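Local coordinates for farnesyl pyrophosphate synthetase (Staphylococcus aureus, PDB 5H9D), which probably serves as the catalytic subunit of a heterodimeric, magnesium-dependent heptaprenyl diphosphate synthase, lengthening an allylic diphosphate with successive isoprene units, at residues A46-S51 with Y65-A70; S61-Q66 with M122-N127. All coordinates share one frame; numbering follows the deposited sequence.

Contact 1. Residues A46-S51 with Y65-A70; sequences AFVILS and YQVAVA
Val48 has its CG1 methyl directly opposite its own backbone N (chi1 180°), which carries this branch across to Val67 and Ala68. In Ile49 the second torsion (chi2 83°) folds CD1 back from an extended course, and it is this bent tip that meets Ala68. Four apolar side-chain approaches make the contact. Val48 and Ala68 face each other directly, CB to CB at 4.3 Å. Val48 CG1 lies 4.3 Å from Val67 CB, and it also comes 4.1 Å from the backbone N of Ala68. Ile49 CD1 reaches Ala68 CB at 3.7 Å, so the small alanine side chain takes both Val48 and Ile49 against it. Nearer the start of segment 65-70, Ile49 CG1 lies obliquely to the Tyr65 ring, 4.2 Å from CE1.

The two segments are helical and run nearly antiparallel (160°), with axes 8.8 Å apart at closest approach. This pairs consecutive helices in the all-helical bundle of the trans-prenyl synthase fold, in which helix 62-85 leads toward the first aspartate-rich DDxxD motif at its C-terminal end. Val48 and Ala68 mark the register, CA to CA 5.8 Å.

No hydrogen bond links the segments, and every touching residue is buried. Helix 6-20 closes one flank, with Val13 touching both Ile49 and Tyr65, while the Tyr65 hydroxyl is hydrogen-bonded to Glu9 and Arg16 makes a cation-pi contact with the ring. Helix 158-183 lies against Val48 through Ser176 and against Val67 through Val179 and Thr183.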
ATOM      1  N   ALA A  46       7.985  15.053  -0.409  1.00 52.13           N
ATOM      2  CA  ALA A  46       8.336  16.340  -0.998  1.00 53.84           C
ATOM      3  C   ALA A  46       7.096  17.102  -1.399  1.00 55.75           C
ATOM      4  O   ALA A  46       6.932  18.261  -1.024  1.00 57.92           O
ATOM      5  CB  ALA A  46       9.283  16.167  -2.200  1.00 52.21           C
ATOM      6  N   PHE A  47       6.205  16.467  -2.145  1.00 56.14           N
ATOM      7  CA  PHE A  47       4.992  17.149  -2.535  1.00 55.64           C
ATOM      8  C   PHE A  47       4.118  17.542  -1.354  1.00 56.15           C
ATOM      9  O   PHE A  47       3.398  18.520  -1.433  1.00 57.15           O
ATOM     10  CB  PHE A  47       4.208  16.297  -3.528  1.00 55.96           C
ATOM     11  CG  PHE A  47       4.698  16.431  -4.930  1.00 55.25           C
ATOM     12  CD1 PHE A  47       4.742  17.676  -5.535  1.00 54.77           C
ATOM     13  CD2 PHE A  47       5.161  15.340  -5.618  1.00 54.53           C
ATOM     14  CE1 PHE A  47       5.248  17.828  -6.800  1.00 55.72           C
ATOM     15  CE2 PHE A  47       5.672  15.475  -6.893  1.00 55.71           C
ATOM     16  CZ  PHE A  47       5.720  16.715  -7.492  1.00 57.58           C
ATOM     17  N   VAL A  48       4.180  16.794  -0.258  1.00 57.05           N
ATOM     18  CA  VAL A  48       3.373  17.122   0.912  1.00 58.48           C
ATOM     19  C   VAL A  48       3.892  18.425   1.549  1.00 60.89           C
ATOM     20  O   VAL A  48       3.105  19.353   1.799  1.00 60.33           O
ATOM     21  CB  VAL A  48       3.387  15.983   1.958  1.00 57.10           C
ATOM     22  CG1 VAL A  48       2.548  16.362   3.149  1.00 56.89           C
ATOM     23  CG2 VAL A  48       2.864  14.711   1.345  1.00 56.12           C
ATOM     24  N   ILE A  49       5.202  18.492   1.820  1.00 61.89           N
ATOM     25  CA  ILE A  49       5.795  19.704   2.386  1.00 62.72           C
ATOM     26  C   ILE A  49       5.389  20.883   1.456  1.00 62.08           C
ATOM     27  O   ILE A  49       4.640  21.754   1.869  1.00 60.96           O
ATOM     28  CB  ILE A  49       7.381  19.576   2.508  1.00 65.34           C
ATOM     29  CG1 ILE A  49       7.792  18.982   3.864  1.00 64.79           C
ATOM     30  CG2 ILE A  49       8.063  20.942   2.389  1.00 66.29           C
ATOM     31  CD1 ILE A  49       7.736  17.496   3.916  1.00 64.37           C
ATOM     32  N   LEU A  50       5.851  20.872   0.201  1.00 62.59           N
ATOM     33  CA  LEU A  50       5.543  21.920  -0.794  1.00 62.49           C
ATOM     34  C   LEU A  50       4.077  22.302  -0.916  1.00 63.82           C
ATOM     35  O   LEU A  50       3.759  23.482  -0.962  1.00 63.89           O
ATOM     36  CB  LEU A  50       6.042  21.531  -2.187  1.00 58.79           C
ATOM     37  CG  LEU A  50       7.383  22.133  -2.578  1.00 56.98           C
ATOM     38  CD1 LEU A  50       7.610  21.887  -4.035  1.00 55.78           C
ATOM     39  CD2 LEU A  50       7.389  23.624  -2.285  1.00 56.88           C
ATOM     40  N   SER A  51       3.194  21.309  -0.987  1.00 65.09           N
ATOM     41  CA  SER A  51       1.757  21.556  -1.072  1.00 66.81           C
ATOM     42  C   SER A  51       1.222  22.324   0.127  1.00 66.68           C
ATOM     43  O   SER A  51       0.147  22.892   0.060  1.00 69.03           O
ATOM     44  CB  SER A  51       0.971  20.236  -1.150  1.00 67.03           C
ATOM     45  OG  SER A  51       1.107  19.621  -2.412  1.00 71.13           O
ATOM     46  N   TYR A  65       4.651  17.382   8.664  1.00 58.02           N
ATOM     47  CA  TYR A  65       5.788  16.476   8.605  1.00 55.97           C
ATOM     48  C   TYR A  65       5.299  15.086   8.908  1.00 56.77           C
ATOM     49  O   TYR A  65       5.884  14.109   8.433  1.00 56.89           O
ATOM     50  CB  TYR A  65       6.825  16.809   9.649  1.00 56.33           C
ATOM     51  CG  TYR A  65       7.674  17.978   9.306  1.00 58.26           C
ATOM     52  CD1 TYR A  65       8.505  17.958   8.194  1.00 57.40           C
ATOM     53  CD2 TYR A  65       7.625  19.127  10.075  1.00 60.87           C
ATOM     54  CE1 TYR A  65       9.263  19.059   7.848  1.00 59.09           C
ATOM     55  CE2 TYR A  65       8.386  20.245   9.735  1.00 62.35           C
ATOM     56  CZ  TYR A  65       9.193  20.203   8.621  1.00 60.86           C
ATOM     57  OH  TYR A  65       9.887  21.330   8.270  1.00 62.37           O
ATOM     58  N   GLN A  66       4.249  14.987   9.729  1.00 55.70           N
ATOM     59  CA  GLN A  66       3.728  13.683  10.080  1.00 55.13           C
ATOM     60  C   GLN A  66       2.984  13.048   8.899  1.00 55.04           C
ATOM     61  O   GLN A  66       3.015  11.826   8.712  1.00 55.94           O
ATOM     62  CB  GLN A  66       2.821  13.771  11.309  1.00 57.10           C
ATOM     63  CG  GLN A  66       3.528  14.103  12.640  1.00 58.26           C
ATOM     64  CD  GLN A  66       4.578  13.074  13.049  1.00 59.48           C
ATOM     65  OE1 GLN A  66       4.313  11.873  13.064  1.00 59.12           O
ATOM     66  NE2 GLN A  66       5.774  13.548  13.397  1.00 57.53           N
ATOM     67  N   VAL A  67       2.328  13.855   8.077  1.00 53.25           N
ATOM     68  CA  VAL A  67       1.632  13.258   6.945  1.00 51.71           C
ATOM     69  C   VAL A  67       2.682  12.834   5.917  1.00 48.72           C
ATOM     70  O   VAL A  67       2.540  11.840   5.217  1.00 47.51           O
ATOM     71  CB  VAL A  67       0.587  14.238   6.333  1.00 49.88           C
ATOM     72  CG1 VAL A  67      -0.169  13.559   5.210  1.00 46.79           C
ATOM     73  CG2 VAL A  67      -0.395  14.641   7.403  1.00 49.61           C
ATOM     74  N   ALA A  68       3.758  13.588   5.867  1.00 47.66           N
ATOM     75  CA  ALA A  68       4.867  13.279   4.967  1.00 48.93           C
ATOM     76  C   ALA A  68       5.488  11.916   5.349  1.00 48.97           C
ATOM     77  O   ALA A  68       5.714  11.073   4.475  1.00 49.55           O
ATOM     78  CB  ALA A  68       5.915  14.414   5.028  1.00 47.67           C
ATOM     79  N   VAL A  69       5.743  11.713   6.653  1.00 48.95           N
ATOM     80  CA  VAL A  69       6.288  10.467   7.185  1.00 47.68           C
ATOM     81  C   VAL A  69       5.304   9.320   6.879  1.00 49.16           C
ATOM     82  O   VAL A  69       5.699   8.239   6.454  1.00 49.07           O
ATOM     83  CB  VAL A  69       6.538  10.591   8.727  1.00 46.94           C
ATOM     84  CG1 VAL A  69       6.711   9.245   9.341  1.00 43.73           C
ATOM     85  CG2 VAL A  69       7.804  11.401   8.995  1.00 45.54           C
ATOM     86  N   ALA A  70       4.014   9.565   7.067  1.00 50.64           N
ATOM     87  CA  ALA A  70       3.005   8.542   6.776  1.00 51.48           C
ATOM     88  C   ALA A  70       2.992   8.159   5.308  1.00 51.22           C
ATOM     89  O   ALA A  70       2.938   6.978   4.989  1.00 51.79           O
ATOM     90  CB  ALA A  70       1.598   9.023   7.185  1.00 52.75           C
TER

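Contact 2. Residues S61-Q66 with M122-N127; sequences SEQTYQ and MAVKDN
Gln63 and Gln66, nearly one turn apart, direct their CB atoms toward loop 122-127 and make the contact. Ser61 precedes them at the N-cap position, and its carbonyl O receives the backbone N of Tyr65 at 3.2 Å as the helix starts. Glu62 points elsewhere: its OE2 accepts a hydrogen bond from Gln66 NE2 (2.6 Å, 157° at the hydrogen) through the lone pair away from OE1, with the acceptor almost in the amide plane. Glu62 OE1 forms a salt bridge with Arg16.

Gln63 reaches the loop with an extended chain, CG set opposite the backbone N (chi1 164°). Its CG passes 3.9 Å from Ala123 O, and its CD lies 3.8 Å from Lys125 CE, where the repeatedly bent lysine chain curls across the amide. The joint thus made is between the first turn of helix 62-85 and the linker from helix 103-121 to helix 127-150, at the edge of the prenyl synthase helical bundle.

One turn on, Gln66 adds an apolar touch, CB to Ala123 CB at 3.9 Å, while its amide, oriented by Glu62, also makes a weak hydrogen bond to His120. The linker ends at Asp126, which N-caps helix 127-150 through OD1 and the backbone N of Arg128; next to it, Asn127 ND2 bonds to the carbonyl of Ala86 of the partner subunit.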
ATOM      1  N   SER A  61       4.408  22.910   9.645  1.00 67.66           N
ATOM      2  CA  SER A  61       4.030  22.409  10.954  1.00 66.66           C
ATOM      3  C   SER A  61       4.381  20.925  11.182  1.00 66.95           C
ATOM      4  O   SER A  61       4.681  20.192  10.234  1.00 65.90           O
ATOM      5  CB  SER A  61       2.527  22.645  11.192  1.00 66.42           C
ATOM      6  OG  SER A  61       1.702  22.006  10.239  1.00 65.27           O
ATOM      7  N   GLU A  62       4.352  20.487  12.441  1.00 65.51           N
ATOM      8  CA  GLU A  62       4.655  19.100  12.740  1.00 65.21           C
ATOM      9  C   GLU A  62       3.603  18.219  12.088  1.00 66.10           C
ATOM     10  O   GLU A  62       3.900  17.128  11.599  1.00 67.64           O
ATOM     11  CB  GLU A  62       4.659  18.853  14.250  1.00 66.50           C
ATOM     12  CG  GLU A  62       5.202  17.469  14.664  1.00 66.46           C
ATOM     13  CD  GLU A  62       6.502  17.115  13.935  1.00 68.38           C
ATOM     14  OE1 GLU A  62       7.298  18.033  13.646  1.00 67.81           O
ATOM     15  OE2 GLU A  62       6.734  15.921  13.646  1.00 69.57           O
ATOM     16  N   GLN A  63       2.363  18.691  12.075  1.00 65.96           N
ATOM     17  CA  GLN A  63       1.283  17.932  11.471  1.00 64.08           C
ATOM     18  C   GLN A  63       1.557  17.615  10.005  1.00 63.11           C
ATOM     19  O   GLN A  63       1.135  16.563   9.513  1.00 63.47           O
ATOM     20  CB  GLN A  63      -0.049  18.694  11.587  1.00 63.99           C
ATOM     21  CG  GLN A  63      -1.121  18.146  10.653  1.00 64.44           C
ATOM     22  CD  GLN A  63      -2.489  18.732  10.869  1.00 63.95           C
ATOM     23  OE1 GLN A  63      -3.408  18.466  10.107  1.00 64.77           O
ATOM     24  NE2 GLN A  63      -2.639  19.513  11.914  1.00 66.38           N
ATOM     25  N   THR A  64       2.245  18.515   9.300  1.00 61.24           N
ATOM     26  CA  THR A  64       2.509  18.267   7.887  1.00 60.99           C
ATOM     27  C   THR A  64       3.705  17.333   7.733  1.00 59.45           C
ATOM     28  O   THR A  64       3.763  16.559   6.792  1.00 60.50           O
ATOM     29  CB  THR A  64       2.724  19.582   7.068  1.00 61.50           C
ATOM     30  OG1 THR A  64       3.971  20.166   7.431  1.00 67.52           O
ATOM     31  CG2 THR A  64       1.637  20.610   7.346  1.00 60.48           C
ATOM     32  N   TYR A  65       4.651  17.382   8.664  1.00 58.02           N
ATOM     33  CA  TYR A  65       5.788  16.476   8.605  1.00 55.97           C
ATOM     34  C   TYR A  65       5.299  15.086   8.908  1.00 56.77           C
ATOM     35  O   TYR A  65       5.884  14.109   8.433  1.00 56.89           O
ATOM     36  CB  TYR A  65       6.825  16.809   9.649  1.00 56.33           C
ATOM     37  CG  TYR A  65       7.674  17.978   9.306  1.00 58.26           C
ATOM     38  CD1 TYR A  65       8.505  17.958   8.194  1.00 57.40           C
ATOM     39  CD2 TYR A  65       7.625  19.127  10.075  1.00 60.87           C
ATOM     40  CE1 TYR A  65       9.263  19.059   7.848  1.00 59.09           C
ATOM     41  CE2 TYR A  65       8.386  20.245   9.735  1.00 62.35           C
ATOM     42  CZ  TYR A  65       9.193  20.203   8.621  1.00 60.86           C
ATOM     43  OH  TYR A  65       9.887  21.330   8.270  1.00 62.37           O
ATOM     44  N   GLN A  66       4.249  14.987   9.729  1.00 55.70           N
ATOM     45  CA  GLN A  66       3.728  13.683  10.080  1.00 55.13           C
ATOM     46  C   GLN A  66       2.984  13.048   8.899  1.00 55.04           C
ATOM     47  O   GLN A  66       3.015  11.826   8.712  1.00 55.94           O
ATOM     48  CB  GLN A  66       2.821  13.771  11.309  1.00 57.10           C
ATOM     49  CG  GLN A  66       3.528  14.103  12.640  1.00 58.26           C
ATOM     50  CD  GLN A  66       4.578  13.074  13.049  1.00 59.48           C
ATOM     51  OE1 GLN A  66       4.313  11.873  13.064  1.00 59.12           O
ATOM     52  NE2 GLN A  66       5.774  13.548  13.397  1.00 57.53           N
ATOM     53  N   MET A 122      -3.050   9.638  12.100  1.00 71.64           N
ATOM     54  CA  MET A 122      -3.950  10.058  13.183  1.00 74.29           C
ATOM     55  C   MET A 122      -3.527  11.413  13.735  1.00 76.50           C
ATOM     56  O   MET A 122      -4.022  11.848  14.782  1.00 77.74           O
ATOM     57  CB  MET A 122      -3.979   9.037  14.333  1.00 74.35           C
ATOM     58  CG  MET A 122      -2.930   9.281  15.434  1.00 74.32           C
ATOM     59  CE  MET A 122      -4.420   8.728  17.719  1.00 71.68           C
ATOM     60  N   ALA A 123      -2.588  12.055  13.036  1.00 77.38           N
ATOM     61  CA  ALA A 123      -2.095  13.375  13.408  1.00 78.60           C
ATOM     62  C   ALA A 123      -2.951  14.367  12.626  1.00 80.39           C
ATOM     63  O   ALA A 123      -2.966  15.565  12.895  1.00 82.29           O
ATOM     64  CB  ALA A 123      -0.623  13.519  13.040  1.00 77.08           C
ATOM     65  N   VAL A 124      -3.648  13.861  11.625  1.00 81.79           N
ATOM     66  CA  VAL A 124      -4.542  14.695  10.856  1.00 84.37           C
ATOM     67  C   VAL A 124      -5.801  14.592  11.714  1.00 85.90           C
ATOM     68  O   VAL A 124      -6.050  13.547  12.322  1.00 85.59           O
ATOM     69  CB  VAL A 124      -4.803  14.096   9.462  1.00 85.37           C
ATOM     70  CG1 VAL A 124      -5.785  14.974   8.692  1.00 85.94           C
ATOM     71  CG2 VAL A 124      -3.491  13.966   8.703  1.00 85.09           C
ATOM     72  N   LYS A 125      -6.590  15.659  11.770  1.00 87.11           N
ATOM     73  CA  LYS A 125      -7.786  15.656  12.608  1.00 88.14           C
ATOM     74  C   LYS A 125      -9.096  15.555  11.833  1.00 87.78           C
ATOM     75  O   LYS A 125     -10.091  15.041  12.343  1.00 87.90           O
ATOM     76  CB  LYS A 125      -7.792  16.914  13.490  1.00 89.68           C
ATOM     77  CG  LYS A 125      -6.431  17.225  14.154  1.00 89.60           C
ATOM     78  CD  LYS A 125      -5.408  17.800  13.142  1.00 89.44           C
ATOM     79  CE  LYS A 125      -5.730  19.239  12.706  1.00 89.50           C
ATOM     80  NZ  LYS A 125      -5.353  20.296  13.712  1.00 87.16           N
ATOM     81  N   ASP A 126      -9.089  16.030  10.593  1.00 88.05           N
ATOM     82  CA  ASP A 126     -10.282  16.003   9.745  1.00 88.17           C
ATOM     83  C   ASP A 126     -10.654  14.587   9.276  1.00 87.92           C
ATOM     84  O   ASP A 126      -9.975  14.009   8.429  1.00 87.58           O
ATOM     85  CB  ASP A 126     -10.054  16.902   8.532  1.00 88.54           C
ATOM     86  CG  ASP A 126     -11.341  17.345   7.890  1.00 88.64           C
ATOM     87  OD1 ASP A 126     -12.208  16.481   7.635  1.00 87.21           O
ATOM     88  OD2 ASP A 126     -11.477  18.562   7.638  1.00 88.45           O
ATOM     89  N   ASN A 127     -11.740  14.048   9.823  1.00 88.01           N
ATOM     90  CA  ASN A 127     -12.230  12.704   9.496  1.00 88.34           C
ATOM     91  C   ASN A 127     -12.551  12.459   8.005  1.00 89.40           C
ATOM     92  O   ASN A 127     -12.752  11.313   7.578  1.00 89.00           O
ATOM     93  CB  ASN A 127     -13.456  12.410  10.374  1.00 87.78           C
ATOM     94  CG  ASN A 127     -14.176  11.133   9.988  1.00 87.05           C
ATOM     95  OD1 ASN A 127     -15.042  11.141   9.119  1.00 86.98           O
ATOM     96  ND2 ASN A 127     -13.825  10.031  10.637  1.00 86.45           N
TER

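Overall arrangement
Contacts 1 and 2 are successive uses of helix 62-85, sharing Tyr65 and Gln66, with centres about 10 Å apart. They touch directly: the side chains of Val67 and Val124 approach to 3.4 Å (CG2 to CG2), and Val48 CG1 packs 3.8 Å from the backbone O of Thr64. The start of this helix therefore joins helix 43-51 and loop 122-127. Contact 1 is buried, its centre about 15 Å from that of the chain; contact 2, at about 22 Å, is a surface contact whose loop reaches the partner subunit. The DDxxD motif, expected to bind magnesium and diphosphate as in related synthases, follows about three helical turns beyond segment 65-70, so both contacts are structural packing at the helix's opposite end.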